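DNA primase (Aquifex aeolicus, PDB 2AU3) probably synthesises the short RNA primers from which DNA polymerase starts during DNA replication, using a zinc-binding domain and a TOPRIM-containing RNA polymerase core. Local coordinates at residues 168-172 with 219-224; 140-144 with 232-236. One frame throughout, in Å; residues are numbered along the deposited sequence.

Contact 1 (168-172 with 219-224); sequences LETKN and SPDSRV
Asn-172 and Ser-219 meet through their side chains: the Ser-219 hydroxyl donates to Asn-172 OD1 at 2.7 Å from OG, arriving at a C=O...O angle of 119° but tilted 27° from the carbonyl plane. The amide is brought there by a first torsion of -68°, which sets CG beside the backbone N of Asn-172. That N-H donates in turn to Thr-170 OG1 (N to OG1 3.3 Å), an ST turn that holds the loop just after helix 164-168, and the same OG1 also bonds the carbonyl of Tyr-167. With an alanine here the Ser-219 hydroxyl would probably lose its acceptor in this loop, keeping its bond with the backbone of Phe-203, and the weak bond of ND2 to Tyr-167 OH would go as well.

One residue earlier, Lys-171, which leaves the helix with positive phi, lays its CB against the Pro-220 ring; the 3.3 Å from CB to CG is tighter than usual and is best read with caution. Its bent chain then runs past Ser-222 CB, though the placement of the chain end is doubtful. Between the two backbones one water is held at three points: it donates to Thr-170 O and to Pro-220 O (2.8 Å), and accepts from Ser-222 OG (2.6 Å).

The contact joins the loop leaving helix 164-168 to the loop leaving strand 216-218, an outermost strand of the four-stranded antiparallel sheet in the N-terminal part of the catalytic core. Helix 101-122 lies against both: Thr-170 rests on Val-105, Val-224 on Tyr-106 and Leu-109, while Arg-223 makes a salt bridge with Asp-102.

Contact 2 (140-144 with 232-236); sequences ARKFD and FGLYE
Phe-232 opens the second segment by bringing CZ to within 3.8 Å of Phe-143 CD1. The two rings are inclined at 40° with centroids 5.7 Å apart, an oblique aromatic pair. Swung opposite its own backbone N, the Phe-232 ring reaches across to Phe-143 and also packs on Tyr-253 and Ile-191.

Gly-233 follows, at the N-cap of helix 234-244, with CA at the edge of the Phe-143 ring, 4.2 Å from CE1. Its phi is positive, and at these backbone angles any side chain would collide with the carbonyl oxygen of Phe-232.

In the first turn of the helix, Glu-236 does most of the work. CG sits over one face of the Phe-143 ring in a CH-pi contact, 3.9 Å from the centroid and 25° off the normal. A bend at chi2 carries the carboxylate out past the CE1 edge, its plane 19° from that of the ring, with CD 3.5 Å from Phe-143 CE1. Lys-142 slides past in the opposite direction, its CE against Glu-236 CG, without an ion pair. Two waters bridge the pair instead: one donates to Glu-236 OE2 and Lys-142 O, the other accepts from Lys-142 NZ (2.8 Å) and donates to Glu-236 O. A second carboxylate is near, Asp-144 OD1 lying 6.0 Å from Glu-236 OE2, but it is held by Arg-117, Lys-57 and Lys-194.

Chemically, then, this is a glutamate methylene over the ring face, its carboxylate roughly parallel to the ring but beyond the CE1/CD1 rim, with OE2 hydrated at a buried helix-to-helix junction. Burial and the nearby Asp-144 would be expected to raise the cost of the charge, while the water, the helix start and the neighbouring Lys-142 and Lys-194 probably lower it.

How the contacts relate
Both contacts belong to the N-terminal part of the catalytic core, and contact 1 is nested along the chain inside the loop closed by contact 2, yet they do not touch: their nearest atoms are about 11 Å apart. Contact 2 lies deep, its centre about 5 Å from the centre of the chain, and joins two helix ends through aromatic rings and the methylenes of a glutamate. Contact 1, its centre about 17 Å from that of the chain, is partly buried and joins two loops through polar groups. Water serves both, bridging backbone carbonyls and a hydroxyl in contact 1, and linking an unpaired-in-space lysine and glutamate in contact 2. Contact 2 also packs on helix 253-261, within the Toprim range.

Contact 1 (168-172 with 219-224)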
ATOM      1  N   LEU A 168       5.850   7.192  20.368  1.00 24.84           N
ATOM      2  CA  LEU A 168       4.827   8.130  20.847  1.00 25.52           C
ATOM      3  C   LEU A 168       4.623   9.299  19.901  1.00 26.49           C
ATOM      4  O   LEU A 168       3.524   9.826  19.800  1.00 26.84           O
ATOM      5  CB  LEU A 168       5.177   8.646  22.263  1.00 25.88           C
ATOM      6  CG  LEU A 168       4.962   7.662  23.427  1.00 25.17           C
ATOM      7  CD1 LEU A 168       5.659   8.118  24.734  1.00 26.07           C
ATOM      8  CD2 LEU A 168       3.459   7.383  23.668  1.00 26.68           C
ATOM      9  N   GLU A 169       5.681   9.696  19.194  1.00 27.19           N
ATOM     10  CA  GLU A 169       5.565  10.694  18.140  1.00 27.87           C
ATOM     11  C   GLU A 169       4.631  10.296  16.976  1.00 27.34           C
ATOM     12  O   GLU A 169       4.240  11.161  16.194  1.00 27.23           O
ATOM     13  CB  GLU A 169       6.949  11.068  17.577  1.00 28.72           C
ATOM     14  CG  GLU A 169       7.866  11.786  18.565  1.00 32.25           C
ATOM     15  CD  GLU A 169       7.456  13.230  18.823  1.00 36.95           C
ATOM     16  OE1 GLU A 169       6.852  13.858  17.918  1.00 37.78           O
ATOM     17  OE2 GLU A 169       7.734  13.738  19.935  1.00 39.42           O
ATOM     18  N   THR A 170       4.301   9.010  16.846  1.00 26.34           N
ATOM     19  CA  THR A 170       3.389   8.564  15.757  1.00 25.81           C
ATOM     20  C   THR A 170       1.916   8.755  16.095  1.00 25.68           C
ATOM     21  O   THR A 170       1.071   8.754  15.198  1.00 25.62           O
ATOM     22  CB  THR A 170       3.599   7.091  15.382  1.00 25.53           C
ATOM     23  OG1 THR A 170       3.316   6.261  16.517  1.00 23.53           O
ATOM     24  CG2 THR A 170       5.068   6.800  15.029  1.00 25.06           C
ATOM     25  N   LYS A 171       1.626   8.886  17.389  1.00 25.51           N
ATOM     26  CA  LYS A 171       0.256   8.928  17.915  1.00 26.70           C
ATOM     27  C   LYS A 171      -0.533   7.622  17.723  1.00 25.75           C
ATOM     28  O   LYS A 171      -1.774   7.613  17.763  1.00 24.85           O
ATOM     29  CB  LYS A 171      -0.523  10.146  17.379  1.00 26.78           C
ATOM     30  CG  LYS A 171       0.089  11.484  17.791  1.00 31.50           C
ATOM     31  CD  LYS A 171       0.680  12.188  16.598  1.00 35.50           C
ATOM     32  CE  LYS A 171       0.079  13.561  16.416  1.00 38.00           C
ATOM     33  NZ  LYS A 171      -0.605  13.641  15.098  1.00 38.94           N
ATOM     34  N   ASN A 172       0.194   6.527  17.519  1.00 25.59           N
ATOM     35  CA  ASN A 172      -0.417   5.213  17.416  1.00 25.81           C
ATOM     36  C   ASN A 172      -0.635   4.600  18.778  1.00 26.74           C
ATOM     37  O   ASN A 172      -1.111   3.471  18.893  1.00 26.33           O
ATOM     38  CB  ASN A 172       0.419   4.284  16.531  1.00 25.01           C
ATOM     39  CG  ASN A 172       0.406   4.705  15.088  1.00 24.39           C
ATOM     40  OD1 ASN A 172      -0.618   5.139  14.570  1.00 22.54           O
ATOM     41  ND2 ASN A 172       1.547   4.613  14.441  1.00 20.42           N
ATOM     42  N   SER A 219      -3.738   5.373  11.406  1.00 19.36           N
ATOM     43  CA  SER A 219      -2.877   6.253  12.160  1.00 19.42           C
ATOM     44  C   SER A 219      -3.326   7.722  11.937  1.00 19.39           C
ATOM     45  O   SER A 219      -3.741   8.091  10.850  1.00 18.72           O
ATOM     46  CB  SER A 219      -1.431   6.046  11.699  1.00 19.34           C
ATOM     47  OG  SER A 219      -1.039   4.702  11.956  1.00 19.07           O
ATOM     48  N   PRO A 220      -3.281   8.544  12.966  1.00 19.96           N
ATOM     49  CA  PRO A 220      -3.609   9.972  12.798  1.00 20.54           C
ATOM     50  C   PRO A 220      -2.491  10.665  11.996  1.00 20.91           C
ATOM     51  O   PRO A 220      -1.357  10.173  11.981  1.00 21.17           O
ATOM     52  CB  PRO A 220      -3.660  10.494  14.232  1.00 20.62           C
ATOM     53  CG  PRO A 220      -2.816   9.491  15.038  1.00 21.60           C
ATOM     54  CD  PRO A 220      -2.932   8.180  14.354  1.00 19.92           C
ATOM     55  N   ASP A 221      -2.786  11.763  11.321  1.00 21.49           N
ATOM     56  CA  ASP A 221      -1.716  12.428  10.562  1.00 22.54           C
ATOM     57  C   ASP A 221      -0.637  12.921  11.499  1.00 22.41           C
ATOM     58  O   ASP A 221      -0.898  13.187  12.678  1.00 22.24           O
ATOM     59  CB  ASP A 221      -2.250  13.557   9.696  1.00 23.07           C
ATOM     60  CG  ASP A 221      -2.788  13.050   8.348  1.00 26.39           C
ATOM     61  OD1 ASP A 221      -2.800  11.809   8.119  1.00 29.09           O
ATOM     62  OD2 ASP A 221      -3.223  13.818   7.470  1.00 27.48           O
ATOM     63  N   SER A 222       0.580  13.017  10.981  1.00 21.82           N
ATOM     64  CA  SER A 222       1.730  13.396  11.795  1.00 21.24           C
ATOM     65  C   SER A 222       2.861  13.727  10.851  1.00 21.43           C
ATOM     66  O   SER A 222       2.675  13.729   9.627  1.00 19.71           O
ATOM     67  CB  SER A 222       2.133  12.244  12.709  1.00 21.67           C
ATOM     68  OG  SER A 222       2.552  11.109  11.958  1.00 20.15           O
ATOM     69  N   ARG A 223       4.035  13.999  11.405  1.00 20.98           N
ATOM     70  CA  ARG A 223       5.212  14.220  10.580  1.00 22.52           C
ATOM     71  C   ARG A 223       5.483  13.066   9.624  1.00 22.31           C
ATOM     72  O   ARG A 223       5.789  13.294   8.462  1.00 23.09           O
ATOM     73  CB  ARG A 223       6.453  14.462  11.443  1.00 22.66           C
ATOM     74  CG  ARG A 223       7.573  15.201  10.709  1.00 25.46           C
ATOM     75  CD  ARG A 223       8.746  15.609  11.627  1.00 29.27           C
ATOM     76  NE  ARG A 223       9.284  14.445  12.341  1.00 33.75           N
ATOM     77  CZ  ARG A 223      10.176  13.596  11.836  1.00 34.60           C
ATOM     78  NH1 ARG A 223      10.670  13.785  10.616  1.00 35.50           N
ATOM     79  NH2 ARG A 223      10.594  12.565  12.557  1.00 34.88           N
ATOM     80  N   VAL A 224       5.385  11.838  10.126  1.00 22.84           N
ATOM     81  CA  VAL A 224       5.773  10.651   9.359  1.00 23.68           C
ATOM     82  C   VAL A 224       4.643  10.139   8.443  1.00 24.30           C
ATOM     83  O   VAL A 224       4.913   9.566   7.388  1.00 23.70           O
ATOM     84  CB  VAL A 224       6.320   9.509  10.295  1.00 24.89           C
ATOM     85  CG1 VAL A 224       5.205   8.794  11.083  1.00 22.81           C
ATOM     86  CG2 VAL A 224       7.152   8.494   9.507  1.00 25.65           C
TER
HETATM   87  O   HOH W   1       1.149   8.980  12.611  1.00 22.61           O

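Contact 2 (140-144 with 232-236)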
ATOM      1  N   ALA A 140      -1.112 -12.131   2.656  1.00 16.03           N
ATOM      2  CA  ALA A 140      -1.116 -11.652   4.039  1.00 16.39           C
ATOM      3  C   ALA A 140       0.327 -11.425   4.527  1.00 17.40           C
ATOM      4  O   ALA A 140       0.616 -10.418   5.183  1.00 18.42           O
ATOM      5  CB  ALA A 140      -1.870 -12.648   4.971  1.00 16.62           C
ATOM      6  N   ARG A 141       1.224 -12.354   4.183  1.00 16.73           N
ATOM      7  CA  ARG A 141       2.638 -12.251   4.524  1.00 17.73           C
ATOM      8  C   ARG A 141       3.408 -11.182   3.744  1.00 17.51           C
ATOM      9  O   ARG A 141       4.223 -10.450   4.332  1.00 16.93           O
ATOM     10  CB  ARG A 141       3.321 -13.588   4.327  1.00 17.79           C
ATOM     11  CG  ARG A 141       2.888 -14.620   5.367  1.00 20.87           C
ATOM     12  CD  ARG A 141       3.659 -15.913   5.287  1.00 25.83           C
ATOM     13  NE  ARG A 141       3.481 -16.602   4.010  1.00 31.28           N
ATOM     14  CZ  ARG A 141       2.700 -17.675   3.818  1.00 32.15           C
ATOM     15  NH1 ARG A 141       1.978 -18.186   4.821  1.00 34.10           N
ATOM     16  NH2 ARG A 141       2.631 -18.221   2.613  1.00 30.47           N
ATOM     17  N   LYS A 142       3.152 -11.098   2.430  1.00 16.66           N
ATOM     18  CA  LYS A 142       3.766 -10.054   1.609  1.00 15.79           C
ATOM     19  C   LYS A 142       3.477  -8.663   2.142  1.00 14.86           C
ATOM     20  O   LYS A 142       4.376  -7.797   2.165  1.00 14.36           O
ATOM     21  CB  LYS A 142       3.297 -10.127   0.157  1.00 16.00           C
ATOM     22  CG  LYS A 142       3.914  -9.031  -0.726  1.00 15.29           C
ATOM     23  CD  LYS A 142       3.397  -9.172  -2.148  1.00 18.47           C
ATOM     24  CE  LYS A 142       4.024  -8.144  -3.073  1.00 21.43           C
ATOM     25  NZ  LYS A 142       5.505  -8.202  -3.134  1.00 19.04           N
ATOM     26  N   PHE A 143       2.214  -8.449   2.513  1.00 13.91           N
ATOM     27  CA  PHE A 143       1.732  -7.151   2.966  1.00 14.79           C
ATOM     28  C   PHE A 143       1.897  -6.926   4.472  1.00 15.35           C
ATOM     29  O   PHE A 143       1.521  -5.869   4.980  1.00 14.51           O
ATOM     30  CB  PHE A 143       0.270  -6.925   2.549  1.00 13.76           C
ATOM     31  CG  PHE A 143       0.123  -6.473   1.117  1.00 13.44           C
ATOM     32  CD1 PHE A 143       0.024  -5.108   0.797  1.00 14.02           C
ATOM     33  CD2 PHE A 143       0.156  -7.385   0.097  1.00 13.29           C
ATOM     34  CE1 PHE A 143      -0.091  -4.684  -0.548  1.00 12.24           C
ATOM     35  CE2 PHE A 143       0.042  -6.967  -1.249  1.00 14.95           C
ATOM     36  CZ  PHE A 143      -0.094  -5.580  -1.553  1.00 14.47           C
ATOM     37  N   ASP A 144       2.480  -7.909   5.160  1.00 14.31           N
ATOM     38  CA  ASP A 144       2.840  -7.761   6.575  1.00 15.82           C
ATOM     39  C   ASP A 144       1.596  -7.550   7.470  1.00 14.90           C
ATOM     40  O   ASP A 144       1.648  -6.863   8.487  1.00 16.13           O
ATOM     41  CB  ASP A 144       3.905  -6.649   6.774  1.00 15.67           C
ATOM     42  CG  ASP A 144       5.233  -6.992   6.118  1.00 19.02           C
ATOM     43  OD1 ASP A 144       5.814  -6.131   5.427  1.00 23.08           O
ATOM     44  OD2 ASP A 144       5.771  -8.124   6.219  1.00 22.92           O
ATOM     45  N   PHE A 232      -2.116   3.158  -0.649  1.00 17.16           N
ATOM     46  CA  PHE A 232      -1.943   1.779  -0.243  1.00 16.95           C
ATOM     47  C   PHE A 232      -1.571   0.919  -1.444  1.00 17.03           C
ATOM     48  O   PHE A 232      -2.220   0.994  -2.509  1.00 15.70           O
ATOM     49  CB  PHE A 232      -3.217   1.222   0.383  1.00 16.13           C
ATOM     50  CG  PHE A 232      -3.038  -0.168   0.957  1.00 18.32           C
ATOM     51  CD1 PHE A 232      -2.163  -0.377   2.024  1.00 19.32           C
ATOM     52  CD2 PHE A 232      -3.738  -1.253   0.439  1.00 17.65           C
ATOM     53  CE1 PHE A 232      -1.984  -1.659   2.566  1.00 19.71           C
ATOM     54  CE2 PHE A 232      -3.573  -2.547   0.976  1.00 20.41           C
ATOM     55  CZ  PHE A 232      -2.695  -2.748   2.026  1.00 19.80           C
ATOM     56  N   GLY A 233      -0.558   0.075  -1.254  1.00 16.16           N
ATOM     57  CA  GLY A 233      -0.150  -0.869  -2.264  1.00 16.72           C
ATOM     58  C   GLY A 233       0.847  -0.348  -3.290  1.00 17.09           C
ATOM     59  O   GLY A 233       1.354  -1.124  -4.092  1.00 17.30           O
ATOM     60  N   LEU A 234       1.140   0.950  -3.292  1.00 16.61           N
ATOM     61  CA  LEU A 234       2.057   1.474  -4.300  1.00 17.45           C
ATOM     62  C   LEU A 234       3.428   0.770  -4.309  1.00 17.24           C
ATOM     63  O   LEU A 234       3.923   0.370  -5.372  1.00 16.19           O
ATOM     64  CB  LEU A 234       2.196   2.992  -4.200  1.00 17.92           C
ATOM     65  CG  LEU A 234       2.897   3.715  -5.327  1.00 20.03           C
ATOM     66  CD1 LEU A 234       2.202   3.457  -6.685  1.00 20.78           C
ATOM     67  CD2 LEU A 234       2.888   5.204  -4.984  1.00 24.09           C
ATOM     68  N   TYR A 235       4.002   0.563  -3.127  1.00 16.32           N
ATOM     69  CA  TYR A 235       5.294  -0.084  -3.018  1.00 16.76           C
ATOM     70  C   TYR A 235       5.221  -1.490  -3.647  1.00 17.05           C
ATOM     71  O   TYR A 235       6.084  -1.897  -4.432  1.00 16.51           O
ATOM     72  CB  TYR A 235       5.702  -0.196  -1.549  1.00 16.71           C
ATOM     73  CG  TYR A 235       6.887  -1.107  -1.337  1.00 17.83           C
ATOM     74  CD1 TYR A 235       6.742  -2.330  -0.685  1.00 17.95           C
ATOM     75  CD2 TYR A 235       8.172  -0.737  -1.786  1.00 15.65           C
ATOM     76  CE1 TYR A 235       7.851  -3.162  -0.466  1.00 19.92           C
ATOM     77  CE2 TYR A 235       9.277  -1.536  -1.571  1.00 17.02           C
ATOM     78  CZ  TYR A 235       9.109  -2.760  -0.933  1.00 21.89           C
ATOM     79  OH  TYR A 235      10.199  -3.583  -0.724  1.00 25.18           O
ATOM     80  N   GLU A 236       4.177  -2.221  -3.306  1.00 15.25           N
ATOM     81  CA  GLU A 236       4.005  -3.560  -3.834  1.00 15.18           C
ATOM     82  C   GLU A 236       3.601  -3.599  -5.330  1.00 15.33           C
ATOM     83  O   GLU A 236       3.895  -4.571  -6.030  1.00 14.91           O
ATOM     84  CB  GLU A 236       2.964  -4.282  -2.994  1.00 15.16           C
ATOM     85  CG  GLU A 236       3.420  -4.553  -1.569  1.00 17.44           C
ATOM     86  CD  GLU A 236       3.172  -3.369  -0.626  1.00 21.42           C
ATOM     87  OE1 GLU A 236       2.658  -2.317  -1.086  1.00 21.60           O
ATOM     88  OE2 GLU A 236       3.493  -3.490   0.584  1.00 22.84           O
TER
HETATM   89  O   HOH W   2       5.203  -5.493   1.081  1.00 16.37           O
HETATM   90  O   HOH W   3       5.780  -6.409  -5.305  1.00 23.75           O